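Local coordinates for purine nucleoside phosphorylase (Thermus thermophilus, PDB 6TK9), which catalyses the reversible phosphorolysis of purine nucleosides, probably inosine and guanosine, to the free base and ribose 1-phosphate, at residues G47-S55 and E91-G99; G67-L75 and Y263-L271. All coordinates share one frame; numbering follows the deposited sequence.

Contact 1: residues G47-S55 and E91-G99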
loop_
_atom_site.group_PDB
_atom_site.type_symbol
_atom_site.label_atom_id
_atom_site.label_comp_id
_atom_site.label_asym_id
_atom_site.label_seq_id
_atom_site.Cartn_x
_atom_site.Cartn_y
_atom_site.Cartn_z
ATOM N N GLY A 47 -21.594 39.915 -0.060
ATOM C CA GLY A 47 -22.934 40.108 0.525
ATOM C C GLY A 47 -23.887 40.889 -0.365
ATOM O O GLY A 47 -25.094 40.697 -0.223
ATOM N N GLU A 48 -23.366 41.762 -1.219
ATOM C CA GLU A 48 -24.150 42.663 -2.103
ATOM C C GLU A 48 -24.454 41.989 -3.444
ATOM O O GLU A 48 -25.303 42.539 -4.166
ATOM C CB GLU A 48 -23.382 43.961 -2.388
ATOM C CG GLU A 48 -23.280 44.916 -1.201
ATOM C CD GLU A 48 -22.432 46.161 -1.445
ATOM O OE1 GLU A 48 -22.172 46.498 -2.652
ATOM O OE2 GLU A 48 -22.009 46.783 -0.425
ATOM N N ILE A 49 -23.745 40.911 -3.812
ATOM C CA ILE A 49 -23.939 40.244 -5.137
ATOM C C ILE A 49 -25.025 39.186 -4.987
ATOM O O ILE A 49 -24.947 38.309 -4.133
ATOM C CB ILE A 49 -22.643 39.624 -5.705
ATOM C CG1 ILE A 49 -21.475 40.610 -5.731
ATOM C CG2 ILE A 49 -22.892 39.031 -7.092
ATOM C CD1 ILE A 49 -20.161 39.959 -6.093
ATOM N N PRO A 50 -26.075 39.227 -5.825
ATOM C CA PRO A 50 -27.118 38.208 -5.789
ATOM C C PRO A 50 -26.571 36.774 -5.784
ATOM O O PRO A 50 -25.808 36.459 -6.638
ATOM C CB PRO A 50 -27.903 38.468 -7.087
ATOM C CG PRO A 50 -27.709 39.936 -7.367
ATOM C CD PRO A 50 -26.331 40.269 -6.830
ATOM N N HIS A 51 -27.003 35.962 -4.815
ATOM C CA HIS A 51 -26.781 34.492 -4.722
ATOM C C HIS A 51 -25.328 34.185 -4.346
ATOM O O HIS A 51 -24.930 33.018 -4.489
ATOM C CB HIS A 51 -27.162 33.795 -6.035
ATOM C CG HIS A 51 -28.483 34.213 -6.582
ATOM N ND1 HIS A 51 -29.657 34.035 -5.881
ATOM C CD2 HIS A 51 -28.817 34.803 -7.753
ATOM C CE1 HIS A 51 -30.662 34.504 -6.597
ATOM N NE2 HIS A 51 -30.172 34.978 -7.752
ATOM N N PHE A 52 -24.557 35.181 -3.905
ATOM C CA PHE A 52 -23.130 35.002 -3.541
ATOM C C PHE A 52 -23.066 34.573 -2.081
ATOM O O PHE A 52 -23.687 35.187 -1.209
ATOM C CB PHE A 52 -22.294 36.259 -3.799
ATOM C CG PHE A 52 -21.296 36.185 -4.933
ATOM C CD1 PHE A 52 -21.711 36.185 -6.258
ATOM C CD2 PHE A 52 -19.934 36.169 -4.676
ATOM C CE1 PHE A 52 -20.790 36.152 -7.292
ATOM C CE2 PHE A 52 -19.015 36.162 -5.711
ATOM C CZ PHE A 52 -19.446 36.157 -7.015
ATOM N N PRO A 53 -22.315 33.492 -1.786
ATOM C CA PRO A 53 -22.054 33.106 -0.410
ATOM C C PRO A 53 -21.078 34.133 0.174
ATOM O O PRO A 53 -20.220 34.565 -0.558
ATOM C CB PRO A 53 -21.452 31.710 -0.567
ATOM C CG PRO A 53 -20.704 31.803 -1.872
ATOM C CD PRO A 53 -21.616 32.634 -2.754
ATOM N N VAL A 54 -21.256 34.510 1.440
ATOM C CA VAL A 54 -20.334 35.437 2.154
ATOM C C VAL A 54 -19.306 34.596 2.912
ATOM O O VAL A 54 -19.676 33.579 3.495
ATOM C CB VAL A 54 -21.066 36.419 3.094
ATOM C CG1 VAL A 54 -22.204 37.123 2.374
ATOM C CG2 VAL A 54 -21.562 35.751 4.368
ATOM N N SER A 55 -18.067 35.070 2.922
ATOM C CA SER A 55 -16.906 34.491 3.634
ATOM C C SER A 55 -17.077 34.651 5.143
ATOM O O SER A 55 -17.364 35.756 5.578
ATOM C CB SER A 55 -15.659 35.162 3.129
ATOM O OG SER A 55 -15.563 35.006 1.716
ATOM N N GLU A 91 -22.755 25.784 -3.882
ATOM C CA GLU A 91 -22.755 27.175 -3.348
ATOM C C GLU A 91 -21.317 27.701 -3.350
ATOM O O GLU A 91 -21.118 28.898 -3.667
ATOM C CB GLU A 91 -23.379 27.244 -1.946
ATOM C CG GLU A 91 -24.909 27.247 -1.935
ATOM C CD GLU A 91 -25.531 27.328 -0.542
ATOM O OE1 GLU A 91 -25.081 26.596 0.382
ATOM O OE2 GLU A 91 -26.460 28.141 -0.372
ATOM N N VAL A 92 -20.360 26.826 -3.020
ATOM C CA VAL A 92 -18.897 27.120 -2.928
ATOM C C VAL A 92 -18.364 27.543 -4.308
ATOM O O VAL A 92 -17.411 28.346 -4.353
ATOM C CB VAL A 92 -18.128 25.911 -2.335
ATOM C CG1 VAL A 92 -16.656 25.903 -2.703
ATOM C CG2 VAL A 92 -18.263 25.820 -0.815
ATOM N N VAL A 93 -18.918 27.032 -5.404
ATOM C CA VAL A 93 -18.355 27.313 -6.757
ATOM C C VAL A 93 -19.179 28.377 -7.479
ATOM O O VAL A 93 -18.901 28.595 -8.676
ATOM C CB VAL A 93 -18.264 26.043 -7.625
ATOM C CG1 VAL A 93 -17.305 25.020 -7.042
ATOM C CG2 VAL A 93 -19.637 25.441 -7.877
ATOM N N PHE A 94 -20.184 28.980 -6.839
ATOM C CA PHE A 94 -20.990 30.037 -7.499
ATOM C C PHE A 94 -20.024 31.128 -7.974
ATOM O O PHE A 94 -19.960 31.373 -9.182
ATOM C CB PHE A 94 -22.165 30.513 -6.641
ATOM C CG PHE A 94 -23.100 31.400 -7.426
ATOM C CD1 PHE A 94 -23.905 30.873 -8.430
ATOM C CD2 PHE A 94 -23.107 32.777 -7.235
ATOM C CE1 PHE A 94 -24.715 31.697 -9.202
ATOM C CE2 PHE A 94 -23.923 33.598 -8.006
ATOM C CZ PHE A 94 -24.725 33.056 -8.985
ATOM N N PRO A 95 -19.177 31.734 -7.094
ATOM C CA PRO A 95 -18.256 32.794 -7.509
ATOM C C PRO A 95 -17.476 32.462 -8.797
ATOM O O PRO A 95 -17.692 33.170 -9.772
ATOM C CB PRO A 95 -17.343 33.002 -6.287
ATOM C CG PRO A 95 -18.188 32.578 -5.110
ATOM C CD PRO A 95 -19.061 31.457 -5.650
ATOM N N VAL A 96 -16.629 31.428 -8.816
ATOM C CA VAL A 96 -15.801 31.112 -10.024
ATOM C C VAL A 96 -16.701 30.875 -11.249
ATOM O O VAL A 96 -16.236 31.137 -12.364
ATOM C CB VAL A 96 -14.827 29.937 -9.815
ATOM C CG1 VAL A 96 -13.807 30.258 -8.736
ATOM C CG2 VAL A 96 -15.540 28.625 -9.522
ATOM N N ARG A 97 -17.938 30.413 -11.081
ATOM C CA ARG A 97 -18.873 30.238 -12.228
ATOM C C ARG A 97 -19.220 31.628 -12.798
ATOM O O ARG A 97 -19.056 31.807 -14.021
ATOM C CB ARG A 97 -20.114 29.424 -11.827
ATOM C CG ARG A 97 -19.861 27.925 -11.668
ATOM C CD ARG A 97 -21.004 27.158 -11.011
ATOM N NE ARG A 97 -21.115 25.782 -11.480
ATOM C CZ ARG A 97 -21.946 24.849 -10.999
ATOM N NH1 ARG A 97 -22.777 25.122 -10.007
ATOM N NH2 ARG A 97 -21.944 23.635 -11.534
ATOM N N VAL A 98 -19.657 32.574 -11.949
ATOM C CA VAL A 98 -19.888 34.010 -12.311
ATOM C C VAL A 98 -18.597 34.589 -12.903
ATOM O O VAL A 98 -18.655 35.255 -13.958
ATOM C CB VAL A 98 -20.365 34.836 -11.100
ATOM C CG1 VAL A 98 -20.312 36.331 -11.364
ATOM C CG2 VAL A 98 -21.763 34.429 -10.682
ATOM N N GLY A 99 -17.464 34.309 -12.264
ATOM C CA GLY A 99 -16.148 34.730 -12.771
ATOM C C GLY A 99 -15.971 34.331 -14.221
ATOM O O GLY A 99 -15.442 35.128 -15.011
#

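Contact 2: residues G67-L75 and Y263-L271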
loop_
_atom_site.group_PDB
_atom_site.type_symbol
_atom_site.label_atom_id
_atom_site.label_comp_id
_atom_site.label_asym_id
_atom_site.label_seq_id
_atom_site.Cartn_x
_atom_site.Cartn_y
_atom_site.Cartn_z
ATOM N N GLY A 67 -9.951 44.782 -11.896
ATOM C CA GLY A 67 -8.882 45.768 -12.113
ATOM C C GLY A 67 -7.696 45.251 -12.904
ATOM O O GLY A 67 -7.826 44.304 -13.710
ATOM N N ARG A 68 -6.566 45.921 -12.712
ATOM C CA ARG A 68 -5.320 45.701 -13.481
ATOM C C ARG A 68 -4.253 45.293 -12.462
ATOM O O ARG A 68 -4.151 45.947 -11.417
ATOM C CB ARG A 68 -4.998 46.970 -14.278
ATOM C CG ARG A 68 -4.057 46.776 -15.457
ATOM C CD ARG A 68 -4.137 47.947 -16.423
ATOM N NE ARG A 68 -5.342 47.827 -17.235
ATOM C CZ ARG A 68 -5.474 47.037 -18.312
ATOM N NH1 ARG A 68 -6.627 46.984 -18.962
ATOM N NH2 ARG A 68 -4.466 46.283 -18.730
ATOM N N LEU A 69 -3.579 44.178 -12.718
ATOM C CA LEU A 69 -2.462 43.662 -11.893
ATOM C C LEU A 69 -1.426 43.162 -12.904
ATOM O O LEU A 69 -1.866 42.566 -13.890
ATOM C CB LEU A 69 -2.995 42.562 -10.975
ATOM C CG LEU A 69 -2.008 41.964 -9.982
ATOM C CD1 LEU A 69 -1.546 43.000 -8.971
ATOM C CD2 LEU A 69 -2.638 40.772 -9.276
ATOM N N GLU A 70 -0.150 43.530 -12.735
ATOM C CA GLU A 70 0.983 43.187 -13.639
ATOM C C GLU A 70 0.561 43.476 -15.092
ATOM O O GLU A 70 1.031 42.777 -16.015
ATOM C CB GLU A 70 1.449 41.755 -13.349
ATOM C CG GLU A 70 2.804 41.404 -13.930
ATOM C CD GLU A 70 4.040 41.969 -13.247
ATOM O OE1 GLU A 70 3.929 42.381 -12.081
ATOM O OE2 GLU A 70 5.130 41.982 -13.892
ATOM N N GLY A 71 -0.263 44.511 -15.286
ATOM C CA GLY A 71 -0.726 44.975 -16.610
ATOM C C GLY A 71 -1.820 44.112 -17.221
ATOM O O GLY A 71 -2.214 44.396 -18.343
ATOM N N LYS A 72 -2.313 43.094 -16.521
ATOM C CA LYS A 72 -3.408 42.224 -17.015
ATOM C C LYS A 72 -4.730 42.701 -16.427
ATOM O O LYS A 72 -4.789 43.091 -15.262
ATOM C CB LYS A 72 -3.130 40.768 -16.638
ATOM C CG LYS A 72 -1.908 40.164 -17.316
ATOM C CD LYS A 72 -2.071 39.925 -18.810
ATOM C CE LYS A 72 -0.817 40.282 -19.583
ATOM N NZ LYS A 72 -1.069 40.328 -21.042
ATOM N N PRO A 73 -5.829 42.676 -17.214
ATOM C CA PRO A 73 -7.173 42.843 -16.657
ATOM C C PRO A 73 -7.574 41.581 -15.870
ATOM O O PRO A 73 -7.603 40.510 -16.458
ATOM C CB PRO A 73 -8.082 43.104 -17.876
ATOM C CG PRO A 73 -7.269 42.689 -19.106
ATOM C CD PRO A 73 -5.826 42.495 -18.674
ATOM N N VAL A 74 -7.860 41.706 -14.569
ATOM C CA VAL A 74 -8.021 40.525 -13.667
ATOM C C VAL A 74 -9.296 40.650 -12.828
ATOM O O VAL A 74 -9.679 41.787 -12.486
ATOM C CB VAL A 74 -6.777 40.311 -12.789
ATOM C CG1 VAL A 74 -5.550 40.095 -13.651
ATOM C CG2 VAL A 74 -6.535 41.447 -11.814
ATOM N N LEU A 75 -9.949 39.504 -12.574
ATOM C CA LEU A 75 -10.954 39.291 -11.498
ATOM C C LEU A 75 -10.225 38.667 -10.308
ATOM O O LEU A 75 -9.709 37.557 -10.460
ATOM C CB LEU A 75 -12.066 38.367 -12.006
ATOM C CG LEU A 75 -13.306 38.254 -11.116
ATOM C CD1 LEU A 75 -14.005 39.593 -10.952
ATOM C CD2 LEU A 75 -14.285 37.249 -11.684
ATOM N N TYR A 263 5.819 35.640 -7.358
ATOM C CA TYR A 263 5.658 34.428 -8.197
ATOM C C TYR A 263 4.364 34.590 -9.000
ATOM O O TYR A 263 4.398 34.431 -10.242
ATOM C CB TYR A 263 5.777 33.146 -7.355
ATOM C CG TYR A 263 5.643 31.874 -8.156
ATOM C CD1 TYR A 263 6.567 31.529 -9.127
ATOM C CD2 TYR A 263 4.567 31.026 -7.969
ATOM C CE1 TYR A 263 6.424 30.384 -9.898
ATOM C CE2 TYR A 263 4.422 29.859 -8.707
ATOM C CZ TYR A 263 5.352 29.534 -9.678
ATOM O OH TYR A 263 5.177 28.403 -10.419
ATOM N N VAL A 264 3.260 34.951 -8.339
ATOM C CA VAL A 264 1.931 35.053 -9.012
ATOM C C VAL A 264 2.063 36.079 -10.135
ATOM O O VAL A 264 1.614 35.792 -11.277
ATOM C CB VAL A 264 0.805 35.426 -8.035
ATOM C CG1 VAL A 264 -0.495 35.705 -8.774
ATOM C CG2 VAL A 264 0.583 34.344 -6.981
ATOM N N ARG A 265 2.688 37.219 -9.817
ATOM C CA ARG A 265 2.953 38.334 -10.775
ATOM C C ARG A 265 3.765 37.787 -11.956
ATOM O O ARG A 265 3.363 38.049 -13.105
ATOM C CB ARG A 265 3.692 39.493 -10.095
ATOM C CG ARG A 265 2.827 40.381 -9.209
ATOM C CD ARG A 265 3.718 41.306 -8.400
ATOM N NE ARG A 265 2.947 42.239 -7.593
ATOM C CZ ARG A 265 2.298 43.297 -8.066
ATOM N NH1 ARG A 265 2.306 43.572 -9.362
ATOM N NH2 ARG A 265 1.634 44.083 -7.237
ATOM N N GLY A 266 4.849 37.053 -11.674
ATOM C CA GLY A 266 5.692 36.393 -12.692
ATOM C C GLY A 266 4.853 35.634 -13.707
ATOM O O GLY A 266 5.034 35.854 -14.922
ATOM N N ILE A 267 3.940 34.794 -13.216
ATOM C CA ILE A 267 3.008 33.974 -14.043
ATOM C C ILE A 267 2.060 34.904 -14.817
ATOM O O ILE A 267 2.011 34.790 -16.055
ATOM C CB ILE A 267 2.256 32.976 -13.141
ATOM C CG1 ILE A 267 3.208 31.896 -12.623
ATOM C CG2 ILE A 267 1.047 32.389 -13.855
ATOM C CD1 ILE A 267 2.798 31.290 -11.298
ATOM N N LEU A 268 1.324 35.773 -14.117
ATOM C CA LEU A 268 0.401 36.778 -14.724
ATOM C C LEU A 268 1.051 37.459 -15.930
ATOM O O LEU A 268 0.329 37.719 -16.910
ATOM C CB LEU A 268 0.012 37.842 -13.691
ATOM C CG LEU A 268 -1.462 37.887 -13.299
ATOM C CD1 LEU A 268 -1.919 36.555 -12.742
ATOM C CD2 LEU A 268 -1.694 38.976 -12.268
ATOM N N ALA A 269 2.341 37.792 -15.856
ATOM C CA ALA A 269 3.020 38.627 -16.877
ATOM C C ALA A 269 3.117 37.855 -18.194
ATOM O O ALA A 269 3.160 38.513 -19.237
ATOM C CB ALA A 269 4.372 39.058 -16.390
ATOM N N GLU A 270 3.106 36.520 -18.147
ATOM C CA GLU A 270 3.333 35.654 -19.335
ATOM C C GLU A 270 2.002 35.204 -19.957
ATOM O O GLU A 270 2.068 34.622 -21.036
ATOM C CB GLU A 270 4.176 34.438 -18.956
ATOM C CG GLU A 270 5.411 34.757 -18.117
ATOM C CD GLU A 270 6.611 35.351 -18.848
ATOM O OE1 GLU A 270 6.475 36.450 -19.434
ATOM O OE2 GLU A 270 7.689 34.721 -18.810
ATOM N N LEU A 271 0.851 35.499 -19.332
ATOM C CA LEU A 271 -0.513 35.030 -19.738
ATOM C C LEU A 271 -1.175 36.022 -20.711
ATOM O O LEU A 271 -2.052 35.654 -21.535
ATOM C CB LEU A 271 -1.393 34.864 -18.487
ATOM C CG LEU A 271 -1.002 33.739 -17.529
ATOM C CD1 LEU A 271 -1.961 33.666 -16.344
ATOM C CD2 LEU A 271 -0.944 32.408 -18.263
ATOM O OXT LEU A 271 -0.872 37.223 -20.673
#

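Contact 1: residues G47-S55 and E91-G99
F52 and F94 bring their rings together nearly perpendicular, the planes 83° apart and the centroids 5.8 Å from each other, and around this pair a loop settles onto a helix start. CD1 of F52 lies at the edge of the F94 ring, 3.8 Å from F94 CD2. The far end of the F52 ring runs on to the helix, where its CE2 meets P95 CB at 3.6 Å and its CE1 meets V98 CG2 at 3.9 Å. I49 CD1, from the same loop, sits over the centre of one F52 face. F94 holds CG anti to its backbone nitrogen (chi1 -170°), which carries the ring to the type II turn I49-F52; there H51 CB makes an off-centre CH-pi contact with it, 4.2 Å from the ring centroid. P53 closes the other end: its CG lies 3.4 Å from the carbonyl oxygen of E91, while its CD packs on P95 CD. The side chains that meet are apolar, with the H51 carbonyl oxygen also lying against F94 CD2 (3.3 Å). H51 NE2 is hydrogen-bonded to E8 of helix 4-14. That helix flanks the site through I6 on F94 and A9 on V98, and helix 213-222 packs against V92, V93 and V96.

Contact 2: residues G67-L75 and Y263-L271
A beta hairpin, turning through the type I' turn L69-K72, packs here against the C-terminal helix, and the pairing illustrates how a greasy centre can be bordered by charge at both ends. L268 is the centre. Its CD2 lies 3.6 Å from L69 CD2 and 4.2 Å from V74 CG1, so one methyl touches both strands of the hairpin. L69 also spreads its other branch over R265, with CD1 above one face of the guanidinium, 3.8 Å from R265 NH2. E70, at the turn, crosses R265 at about a right angle. Its CG is anti to the backbone nitrogen (chi1 -165°) and the chain then bends at chi2, which lays CG 3.7 Å from A269 CB and brings the carboxylate back to the arginine. There OE1 meets the guanidinium edge in its plane, 3.4 Å from R265 NH1, in a weak salt bridge; the two flat groups are 73° apart, and the bond runs from NH1 to OE1. The stronger partner of the guanidinium is E37, salt-bridged to R265 NH2, which helps to fix the group. At the other border K72, bent at chi2 and chi3, passes its CG 3.3 Å from L268 O and sets NZ 3.1 Å from L271 OXT, a weak salt bridge to the chain terminus. I267, L268 and L271 also touch L108 of strand 106-115, helix 161-173 meets Y263 and L271, and strand 72-78 pairs with strand 23-27 in the central sheet.

In the fold
The two contacts have centres about 23 Å apart and are linked through strand 72-78: it carries part of contact 2 and leads along the chain to helices 89-92 and 94-102 of contact 1, where L75 CD2 also packs 3.3 Å from G99 CA. The segments alternate in sequence, 47-55, 67-75, 91-99 and 263-271, so the two contacts cross along the chain. Contact 1 packs the loop between strands 39-45 and 63-66 on the helix; contact 2 ties the chain's last helix to the hairpin. All four segments fall within the phosphorylase-superfamily region of the chain, and no other subunit of the hexamer touches either contact.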